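Local coordinates for regulatory protein cox (Enterobacteria phage P2, PDB 4LHF) that binds DNA and represses the Pc promoter, which controls the genes for the immunity repressor and the integrase, at residues Glu71-Pro74 with Lys75-Asp79. Sequence-based numbering, arbitrary orientation.
Sequences ESRP and KEIRD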
ATOM      1  N   GLU A  71      -7.407  -7.178  11.322  1.00 89.67           N
ATOM      2  CA  GLU A  71      -7.552  -7.754  12.654  1.00 85.44           C
ATOM      3  C   GLU A  71      -8.462  -6.920  13.551  1.00101.75           C
ATOM      4  O   GLU A  71      -9.008  -7.428  14.534  1.00 94.53           O
ATOM      5  CB  GLU A  71      -6.190  -7.928  13.323  1.00 88.80           C
ATOM      6  CG  GLU A  71      -5.333  -9.009  12.702  1.00 80.47           C
ATOM      7  CD  GLU A  71      -3.972  -9.120  13.362  1.00 92.17           C
ATOM      8  OE1 GLU A  71      -3.601  -8.201  14.122  1.00 79.29           O
ATOM      9  OE2 GLU A  71      -3.278 -10.131  13.121  1.00101.15           O
ATOM     10  N   SER A  72      -8.631  -5.646  13.209  1.00101.52           N
ATOM     11  CA  SER A  72      -9.398  -4.732  14.054  1.00 97.16           C
ATOM     12  C   SER A  72     -10.914  -4.854  13.875  1.00105.07           C
ATOM     13  O   SER A  72     -11.679  -4.391  14.720  1.00126.76           O
ATOM     14  CB  SER A  72      -8.964  -3.284  13.822  1.00100.40           C
ATOM     15  OG  SER A  72      -9.688  -2.703  12.751  1.00109.65           O
ATOM     16  N   ARG A  73     -11.350  -5.459  12.776  1.00107.50           N
ATOM     17  CA  ARG A  73     -12.774  -5.709  12.588  1.00103.90           C
ATOM     18  C   ARG A  73     -13.217  -6.829  13.526  1.00107.36           C
ATOM     19  O   ARG A  73     -12.412  -7.685  13.896  1.00114.91           O
ATOM     20  CB  ARG A  73     -13.095  -6.033  11.126  1.00100.51           C
ATOM     21  CG  ARG A  73     -11.979  -6.726  10.375  1.00103.93           C
ATOM     22  CD  ARG A  73     -11.712  -6.045   9.044  1.00 89.34           C
ATOM     23  NE  ARG A  73     -12.946  -5.811   8.303  1.00106.69           N
ATOM     24  CZ  ARG A  73     -13.554  -6.730   7.564  1.00105.03           C
ATOM     25  NH1 ARG A  73     -13.032  -7.946   7.457  1.00110.53           N
ATOM     26  NH2 ARG A  73     -14.674  -6.434   6.917  1.00 91.62           N
ATOM     27  N   PRO A  74     -14.495  -6.818  13.935  1.00124.13           N
ATOM     28  CA  PRO A  74     -14.944  -7.831  14.893  1.00129.65           C
ATOM     29  C   PRO A  74     -15.044  -9.209  14.248  1.00130.90           C
ATOM     30  O   PRO A  74     -15.411  -9.315  13.077  1.00126.20           O
ATOM     31  CB  PRO A  74     -16.321  -7.322  15.312  1.00139.18           C
ATOM     32  CG  PRO A  74     -16.801  -6.552  14.132  1.00140.77           C
ATOM     33  CD  PRO A  74     -15.580  -5.895  13.558  1.00132.00           C
ATOM     34  N   LYS A  75     -14.731 -10.247  15.019  1.00118.17           N
ATOM     35  CA  LYS A  75     -14.579 -11.606  14.496  1.00117.72           C
ATOM     36  C   LYS A  75     -15.772 -12.155  13.711  1.00123.97           C
ATOM     37  O   LYS A  75     -15.631 -13.132  12.978  1.00126.85           O
ATOM     38  CB  LYS A  75     -14.215 -12.577  15.623  1.00113.30           C
ATOM     39  CG  LYS A  75     -15.036 -12.400  16.887  1.00122.02           C
ATOM     40  CD  LYS A  75     -15.088 -13.688  17.695  1.00118.46           C
ATOM     41  CE  LYS A  75     -13.700 -14.274  17.903  1.00101.56           C
ATOM     42  NZ  LYS A  75     -13.756 -15.581  18.617  1.00110.03           N
ATOM     43  N   GLU A  76     -16.938 -11.536  13.867  1.00128.48           N
ATOM     44  CA  GLU A  76     -18.125 -11.978  13.143  1.00128.31           C
ATOM     45  C   GLU A  76     -17.917 -11.856  11.638  1.00124.64           C
ATOM     46  O   GLU A  76     -17.868 -12.860  10.924  1.00140.53           O
ATOM     47  CB  GLU A  76     -19.362 -11.188  13.573  1.00143.45           C
ATOM     48  CG  GLU A  76     -19.734 -11.358  15.038  1.00145.25           C
ATOM     49  CD  GLU A  76     -19.277 -10.194  15.891  1.00142.77           C
ATOM     50  OE1 GLU A  76     -18.729  -9.229  15.323  1.00144.27           O
ATOM     51  OE2 GLU A  76     -19.473 -10.240  17.123  1.00148.75           O
ATOM     52  N   ILE A  77     -17.785 -10.621  11.161  1.00122.13           N
ATOM     53  CA  ILE A  77     -17.536 -10.371   9.748  1.00135.23           C
ATOM     54  C   ILE A  77     -16.222 -11.000   9.294  1.00132.86           C
ATOM     55  O   ILE A  77     -16.162 -11.664   8.256  1.00125.47           O
ATOM     56  CB  ILE A  77     -17.512  -8.860   9.439  1.00134.58           C
ATOM     57  CG1 ILE A  77     -18.937  -8.316   9.334  1.00129.39           C
ATOM     58  CG2 ILE A  77     -16.752  -8.587   8.151  1.00142.05           C
ATOM     59  CD1 ILE A  77     -19.021  -6.920   8.751  1.00113.73           C
ATOM     60  N   ARG A  78     -15.179 -10.799  10.093  1.00123.14           N
ATOM     61  CA  ARG A  78     -13.832 -11.249   9.756  1.00104.92           C
ATOM     62  C   ARG A  78     -13.721 -12.758   9.536  1.00103.13           C
ATOM     63  O   ARG A  78     -13.069 -13.207   8.592  1.00103.68           O
ATOM     64  CB  ARG A  78     -12.842 -10.800  10.834  1.00100.46           C
ATOM     65  CG  ARG A  78     -11.503 -11.513  10.783  1.00 97.66           C
ATOM     66  CD  ARG A  78     -10.504 -10.882  11.733  1.00 92.63           C
ATOM     67  NE  ARG A  78     -10.969 -10.887  13.116  1.00 99.38           N
ATOM     68  CZ  ARG A  78     -10.364 -11.536  14.105  1.00103.07           C
ATOM     69  NH1 ARG A  78     -10.856 -11.484  15.335  1.00107.71           N
ATOM     70  NH2 ARG A  78      -9.261 -12.234  13.865  1.00106.61           N
ATOM     71  N   ASP A  79     -14.363 -13.536  10.402  1.00 92.23           N
ATOM     72  CA  ASP A  79     -14.225 -14.991  10.365  1.00 89.69           C
ATOM     73  C   ASP A  79     -15.462 -15.721   9.843  1.00 90.84           C
ATOM     74  O   ASP A  79     -15.483 -16.951   9.791  1.00 96.13           O
ATOM     75  CB  ASP A  79     -13.856 -15.524  11.751  1.00105.76           C
ATOM     76  CG  ASP A  79     -12.379 -15.372  12.061  1.00114.45           C
ATOM     77  OD1 ASP A  79     -11.670 -14.706  11.277  1.00111.26           O
ATOM     78  OD2 ASP A  79     -11.930 -15.919  13.091  1.00101.67           O
TER
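Pro74 O takes the backbone N-H of Arg78 in a weak but nearly straight hydrogen bond, 3.3 Å from Arg78 N to Pro74 O. One residue further on, Asp79 N donates to Lys75 O at 2.9 Å. The Pro74 ring stands at the first turn of this helix, and the Glu76 side chain crosses it at about a right angle. Glu76 OE1 comes within 3.1 Å of Pro74 CB, helped by a bend in the glutamate chain at chi2 (101°). The Arg73 guanidinium reaches forward to the first turn of helix 75-80 and approaches Ile77 obliquely. There Arg73 NH2 lies 3.2 Å from Ile77 CG2. The Arg78 chain leaves the helix with CG anti to the backbone N (chi1 165°), and a bend at chi3 (58°) folds it back toward the linker. Arg78 NE is 3.6 Å from Arg73 O. Glu71 O sits 4.2 Å above one face of the Arg78 guanidinium, off its centre. The contact is largely exposed, far from the centre of the chain. It is a junction between two consecutive helices, in which a short extended link joins the end of helix 59-72 to the start of helix 75-80, with Pro74 at the N-cap position of the second.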